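Local atomic coordinates of Rho guanine nucleotide exchange factor 12 (Homo sapiens, PDB entry 1TXD), a protein that acts as a guanine nucleotide exchange factor for the GTPase RhoA through the DH/PH domain pair held in this chain. Residues A[262-267]-A[272-277]; A[284-289]-A[347-352]. The protein carries 1 engineered substitution. All coordinates share one frame; numbering follows the deposited sequence.

Contact 1. Residues A[262-267]-A[272-277]; sequences PLVWKV and TIDLYT
The carbonyl oxygen of Leu263 receives the backbone N-H of Leu275, with Leu275 N to Leu263 O at 2.9 Å and an angle of 146° at the hydrogen. Two residues further along strand 257-266, Trp265 O accepts the N-H of Ile273. This second bond is the straighter one, 3.1 Å from Ile273 N to Trp265 O at 171°; its return partner, Trp265 N to Ile273 O, is bent and weak. Close to the chain reversal the Thr272 CA-H also leans on Trp265 O, so that this oxygen has two neighbours from the same segment.

Side chains also meet across the pair. With CG of Trp265 anti to the backbone N (chi1 -178°), the indole is placed so that its CE3 meets Ile273 CD1 at 4.3 Å. Nearer the backbone, Trp265 CB lies 3.9 Å from the Leu275 methyl CD1. Further along, Leu263 and Thr277 cross at about a right angle: Leu263 CD1 lies 3.4 Å from Thr277 OG1 and 3.6 Å from Thr277 CG2, one methyl lodged against both branches of the threonine. Thr277 OG1 is buried here without a polar partner in the model. Trp360 of helix 354-374 packs on both Leu263 and Thr277, whereas Tyr276 sends its hydroxyl to Glu260.

Two antiparallel strands joined by a short connection, with Leu263 and Leu275 on one face and Pro262 and Tyr276 on the other, form a beta hairpin of the PH-domain sandwich; the C-terminal helix 354-374 caps one end of that sandwich, as in PH domains generally.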
loop_
_atom_site.group_PDB
_atom_site.type_symbol
_atom_site.label_atom_id
_atom_site.label_comp_id
_atom_site.label_asym_id
_atom_site.label_seq_id
_atom_site.Cartn_x
_atom_site.Cartn_y
_atom_site.Cartn_z
ATOM N N PRO A 262 21.593 5.691 -5.883
ATOM C CA PRO A 262 22.840 5.608 -6.653
ATOM C C PRO A 262 24.061 6.213 -5.907
ATOM O O PRO A 262 24.115 7.432 -5.688
ATOM C CB PRO A 262 22.534 6.411 -7.929
ATOM C CG PRO A 262 21.146 6.969 -7.767
ATOM C CD PRO A 262 20.726 6.784 -6.353
ATOM N N LEU A 263 25.002 5.355 -5.511
ATOM C CA LEU A 263 26.340 5.789 -5.092
ATOM C C LEU A 263 27.369 5.420 -6.164
ATOM O O LEU A 263 27.092 4.626 -7.052
ATOM C CB LEU A 263 26.757 5.148 -3.759
ATOM C CG LEU A 263 25.839 5.342 -2.549
ATOM C CD1 LEU A 263 26.374 4.596 -1.341
ATOM C CD2 LEU A 263 25.643 6.816 -2.230
ATOM N N VAL A 264 28.551 6.017 -6.063
ATOM C CA VAL A 264 29.707 5.669 -6.885
ATOM C C VAL A 264 30.704 4.970 -5.943
ATOM O O VAL A 264 30.566 5.067 -4.720
ATOM C CB VAL A 264 30.285 6.949 -7.552
ATOM C CG1 VAL A 264 31.700 6.744 -8.099
ATOM C CG2 VAL A 264 29.350 7.425 -8.663
ATOM N N TRP A 265 31.668 4.229 -6.489
ATOM C CA TRP A 265 32.687 3.581 -5.654
ATOM C C TRP A 265 34.086 3.780 -6.219
ATOM O O TRP A 265 34.510 3.051 -7.123
ATOM C CB TRP A 265 32.405 2.084 -5.479
ATOM C CG TRP A 265 33.398 1.380 -4.574
ATOM C CD1 TRP A 265 34.339 1.963 -3.760
ATOM C CD2 TRP A 265 33.545 -0.036 -4.393
ATOM N NE1 TRP A 265 35.055 0.998 -3.092
ATOM C CE2 TRP A 265 34.587 -0.239 -3.459
ATOM C CE3 TRP A 265 32.898 -1.163 -4.927
ATOM C CZ2 TRP A 265 34.997 -1.515 -3.049
ATOM C CZ3 TRP A 265 33.305 -2.435 -4.517
ATOM C CH2 TRP A 265 34.345 -2.595 -3.588
ATOM N N LYS A 266 34.794 4.772 -5.674
ATOM C CA LYS A 266 36.204 5.017 -5.997
ATOM C C LYS A 266 37.046 3.882 -5.398
ATOM O O LYS A 266 37.305 3.854 -4.186
ATOM C CB LYS A 266 36.649 6.389 -5.457
ATOM C CG LYS A 266 37.976 6.905 -5.991
ATOM C CD LYS A 266 38.418 8.162 -5.240
ATOM C CE LYS A 266 39.714 8.747 -5.793
ATOM N NZ LYS A 266 40.931 8.195 -5.127
ATOM N N VAL A 267 37.422 2.924 -6.248
ATOM C CA VAL A 267 38.279 1.807 -5.841
ATOM C C VAL A 267 39.743 2.269 -5.914
ATOM O O VAL A 267 40.514 2.057 -4.975
ATOM C CB VAL A 267 37.988 0.497 -6.669
ATOM C CG1 VAL A 267 38.429 0.604 -8.139
ATOM C CG2 VAL A 267 38.621 -0.719 -6.001
ATOM N N THR A 272 36.379 3.416 -11.262
ATOM C CA THR A 272 35.127 3.768 -10.578
ATOM C C THR A 272 34.025 2.766 -10.921
ATOM O O THR A 272 33.739 2.543 -12.100
ATOM C CB THR A 272 34.644 5.179 -11.003
ATOM O OG1 THR A 272 34.593 5.273 -12.436
ATOM C CG2 THR A 272 35.634 6.274 -10.585
ATOM N N ILE A 273 33.402 2.178 -9.897
ATOM C CA ILE A 273 32.269 1.268 -10.093
ATOM C C ILE A 273 30.951 1.961 -9.727
ATOM O O ILE A 273 30.677 2.206 -8.549
ATOM C CB ILE A 273 32.441 -0.044 -9.268
ATOM C CG1 ILE A 273 33.832 -0.652 -9.497
ATOM C CG2 ILE A 273 31.361 -1.060 -9.656
ATOM C CD1 ILE A 273 33.982 -2.100 -9.019
ATOM N N ASP A 274 30.139 2.262 -10.743
ATOM C CA ASP A 274 28.814 2.851 -10.530
ATOM C C ASP A 274 27.929 1.848 -9.793
ATOM O O ASP A 274 27.721 0.735 -10.269
ATOM C CB ASP A 274 28.151 3.234 -11.858
ATOM C CG ASP A 274 29.024 4.130 -12.714
ATOM O OD1 ASP A 274 29.590 5.106 -12.181
ATOM O OD2 ASP A 274 29.199 3.932 -13.934
ATOM N N LEU A 275 27.433 2.237 -8.621
ATOM C CA LEU A 275 26.628 1.355 -7.783
ATOM C C LEU A 275 25.194 1.834 -7.650
ATOM O O LEU A 275 24.873 3.008 -7.886
ATOM C CB LEU A 275 27.194 1.269 -6.356
ATOM C CG LEU A 275 28.556 0.647 -6.030
ATOM C CD1 LEU A 275 28.845 0.849 -4.545
ATOM C CD2 LEU A 275 28.615 -0.830 -6.377
ATOM N N TYR A 276 24.346 0.876 -7.286
ATOM C CA TYR A 276 23.102 1.123 -6.586
ATOM C C TYR A 276 23.231 0.413 -5.243
ATOM O O TYR A 276 23.568 -0.772 -5.186
ATOM C CB TYR A 276 21.911 0.559 -7.373
ATOM C CG TYR A 276 20.579 1.078 -6.882
ATOM C CD1 TYR A 276 20.032 2.250 -7.413
ATOM C CD2 TYR A 276 19.873 0.411 -5.873
ATOM C CE1 TYR A 276 18.821 2.742 -6.957
ATOM C CE2 TYR A 276 18.652 0.894 -5.416
ATOM C CZ TYR A 276 18.138 2.060 -5.960
ATOM O OH TYR A 276 16.935 2.542 -5.519
ATOM N N THR A 277 22.937 1.133 -4.173
ATOM C CA THR A 277 23.324 0.723 -2.831
ATOM C C THR A 277 22.108 0.649 -1.955
ATOM O O THR A 277 21.205 1.447 -2.103
ATOM C CB THR A 277 24.318 1.783 -2.252
ATOM O OG1 THR A 277 25.560 1.685 -2.946
ATOM C CG2 THR A 277 24.660 1.507 -0.791
#

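Contact 2. Residues A[284-289]-A[347-352]; sequences LVLLQK and YELVAQ
The phenol ring of Tyr347 is met obliquely by one methyl of Leu286. Leu286 CD1 stands 3.8 Å from Tyr347 CD1 and 3.9 Å from Tyr347 CE1, so the methyl sits by the bond between these two ring atoms. The two side chains approach at a slant, and both leave their backbones in the direction of the other strand. In Leu286 a chi2 of 179° sets CD1 anti to CA, which makes this methyl the far end of an extended side chain and carries it to the ring. The ring has a tether as well: its hydroxyl is hydrogen-bonded to the backbone oxygen of Ser314, and Ile317 of strand 316-318 packs against it, which together should limit how far the ring can move.

Beside the tyrosine, Leu349 brings the methyl CD1 to two leucines of the other strand. It lies 4.2 Å from Leu284 CD2 and 4.4 Å from Leu286 CD2, so that Leu286 spends one branch on the aromatic ring and the other on the leucine. No hydrogen bond joins the two segments. Their strand axes stay 11.7 Å apart and run at 68° to each other, a separation bridged by side chains alone, and all four residues that touch are buried. Trp265 also packs on Leu349, and Leu275 and Thr277 on Leu286, drawing the intervening hairpin into the same apolar cluster.

Alternate residues pointing inward from two strands that face each other across a hydrophobic interior, with their directions far from parallel, are characteristic of the beta sandwich of a PH domain.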
loop_
_atom_site.group_PDB
_atom_site.type_symbol
_atom_site.label_atom_id
_atom_site.label_comp_id
_atom_site.label_asym_id
_atom_site.label_seq_id
_atom_site.Cartn_x
_atom_site.Cartn_y
_atom_site.Cartn_z
ATOM N N LEU A 284 24.898 -2.634 5.013
ATOM C CA LEU A 284 24.896 -1.851 3.799
ATOM C C LEU A 284 25.232 -2.857 2.713
ATOM O O LEU A 284 26.038 -3.759 2.935
ATOM C CB LEU A 284 25.944 -0.749 3.888
ATOM C CG LEU A 284 25.823 0.430 2.934
ATOM C CD1 LEU A 284 24.776 1.400 3.423
ATOM C CD2 LEU A 284 27.174 1.138 2.815
ATOM N N VAL A 285 24.597 -2.724 1.553
ATOM C CA VAL A 285 24.756 -3.689 0.472
ATOM C C VAL A 285 25.139 -2.952 -0.784
ATOM O O VAL A 285 24.481 -1.999 -1.186
ATOM C CB VAL A 285 23.462 -4.498 0.200
ATOM C CG1 VAL A 285 23.677 -5.473 -0.954
ATOM C CG2 VAL A 285 23.018 -5.259 1.453
ATOM N N LEU A 286 26.196 -3.423 -1.423
ATOM C CA LEU A 286 26.744 -2.752 -2.578
ATOM C C LEU A 286 26.438 -3.607 -3.796
ATOM O O LEU A 286 26.863 -4.758 -3.868
ATOM C CB LEU A 286 28.251 -2.538 -2.391
ATOM C CG LEU A 286 28.639 -1.775 -1.112
ATOM C CD1 LEU A 286 30.156 -1.633 -1.011
ATOM C CD2 LEU A 286 27.991 -0.403 -1.047
ATOM N N LEU A 287 25.679 -3.039 -4.732
ATOM C CA LEU A 287 25.219 -3.755 -5.921
ATOM C C LEU A 287 25.533 -2.966 -7.189
ATOM O O LEU A 287 25.759 -1.759 -7.124
ATOM C CB LEU A 287 23.712 -4.016 -5.829
ATOM C CG LEU A 287 23.186 -4.684 -4.554
ATOM C CD1 LEU A 287 21.688 -4.488 -4.430
ATOM C CD2 LEU A 287 23.519 -6.167 -4.524
ATOM N N GLN A 288 25.538 -3.658 -8.333
ATOM C CA GLN A 288 25.845 -3.060 -9.642
ATOM C C GLN A 288 24.700 -3.271 -10.637
ATOM O O GLN A 288 24.285 -4.411 -10.868
ATOM C CB GLN A 288 27.134 -3.678 -10.213
ATOM C CG GLN A 288 28.298 -2.693 -10.403
ATOM C CD GLN A 288 29.414 -3.253 -11.287
ATOM O OE1 GLN A 288 29.942 -4.334 -11.018
ATOM N NE2 GLN A 288 29.774 -2.518 -12.336
ATOM N N LYS A 289 24.213 -2.180 -11.235
ATOM C CA LYS A 289 23.115 -2.241 -12.226
ATOM C C LYS A 289 23.602 -2.725 -13.601
ATOM O O LYS A 289 24.006 -1.917 -14.442
ATOM C CB LYS A 289 22.412 -0.867 -12.373
ATOM C CG LYS A 289 21.203 -0.659 -11.446
ATOM C CD LYS A 289 20.426 0.638 -11.742
ATOM C CE LYS A 289 19.265 0.823 -10.747
ATOM N NZ LYS A 289 17.984 1.264 -11.372
ATOM N N TYR A 347 35.853 2.025 2.195
ATOM C CA TYR A 347 35.095 2.233 0.984
ATOM C C TYR A 347 34.895 3.725 0.872
ATOM O O TYR A 347 34.354 4.340 1.784
ATOM C CB TYR A 347 33.730 1.525 1.060
ATOM C CG TYR A 347 33.792 0.042 1.369
ATOM C CD1 TYR A 347 33.643 -0.911 0.353
ATOM C CD2 TYR A 347 33.981 -0.409 2.673
ATOM C CE1 TYR A 347 33.691 -2.270 0.632
ATOM C CE2 TYR A 347 34.036 -1.764 2.961
ATOM C CZ TYR A 347 33.885 -2.687 1.936
ATOM O OH TYR A 347 33.932 -4.026 2.218
ATOM N N GLU A 348 35.364 4.304 -0.230
ATOM C CA GLU A 348 35.033 5.681 -0.584
ATOM C C GLU A 348 33.822 5.647 -1.521
ATOM O O GLU A 348 33.920 5.162 -2.648
ATOM C CB GLU A 348 36.230 6.354 -1.259
ATOM C CG GLU A 348 36.246 7.879 -1.164
ATOM C CD GLU A 348 37.519 8.503 -1.733
ATOM O OE1 GLU A 348 38.587 7.864 -1.650
ATOM O OE2 GLU A 348 37.450 9.627 -2.279
ATOM N N LEU A 349 32.680 6.139 -1.036
ATOM C CA LEU A 349 31.425 6.143 -1.793
ATOM C C LEU A 349 30.924 7.569 -2.011
ATOM O O LEU A 349 30.724 8.310 -1.055
ATOM C CB LEU A 349 30.360 5.333 -1.050
ATOM C CG LEU A 349 30.821 3.953 -0.581
ATOM C CD1 LEU A 349 29.832 3.348 0.399
ATOM C CD2 LEU A 349 31.035 3.043 -1.780
ATOM N N VAL A 350 30.702 7.929 -3.271
ATOM C CA VAL A 350 30.385 9.301 -3.660
ATOM C C VAL A 350 28.950 9.427 -4.161
ATOM O O VAL A 350 28.597 8.822 -5.167
ATOM C CB VAL A 350 31.301 9.760 -4.818
ATOM C CG1 VAL A 350 31.229 11.276 -4.998
ATOM C CG2 VAL A 350 32.733 9.282 -4.598
ATOM N N ALA A 351 28.142 10.233 -3.471
ATOM C CA ALA A 351 26.767 10.495 -3.890
ATOM C C ALA A 351 26.733 11.645 -4.885
ATOM O O ALA A 351 27.738 12.323 -5.105
ATOM C CB ALA A 351 25.881 10.804 -2.686
ATOM N N GLN A 352 25.556 11.865 -5.459
ATOM C CA GLN A 352 25.387 12.793 -6.578
ATOM C C GLN A 352 25.223 14.250 -6.130
ATOM O O GLN A 352 25.487 15.169 -6.910
ATOM C CB GLN A 352 24.193 12.372 -7.455
ATOM C CG GLN A 352 24.075 10.857 -7.664
ATOM C CD GLN A 352 23.350 10.482 -8.945
ATOM O OE1 GLN A 352 22.480 11.218 -9.418
ATOM N NE2 GLN A 352 23.705 9.333 -9.508
#

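Contact 1 is a loosely paired hairpin held by a few backbone bonds, and contact 2 is the side-chain meeting of the strands that flank it; their centres lie about 4 Å apart. Strand 257-266 pairs with 344-350 on its far side, where Val264 N approaches Val350 O at 2.9 Å, and strand 275-280 pairs with 283-290, where Tyr276 N lies 3.0 Å from Leu287 O. The four strands therefore form one continuous curved run, and its bending brings the outer two, 283-290 and 344-350, face to face. Side chains tighten the second junction: Leu275 CD2 comes within 3.1 Å of Leu287 O, and Ile273 CG2 within 3.4 Å of Gln288 CD.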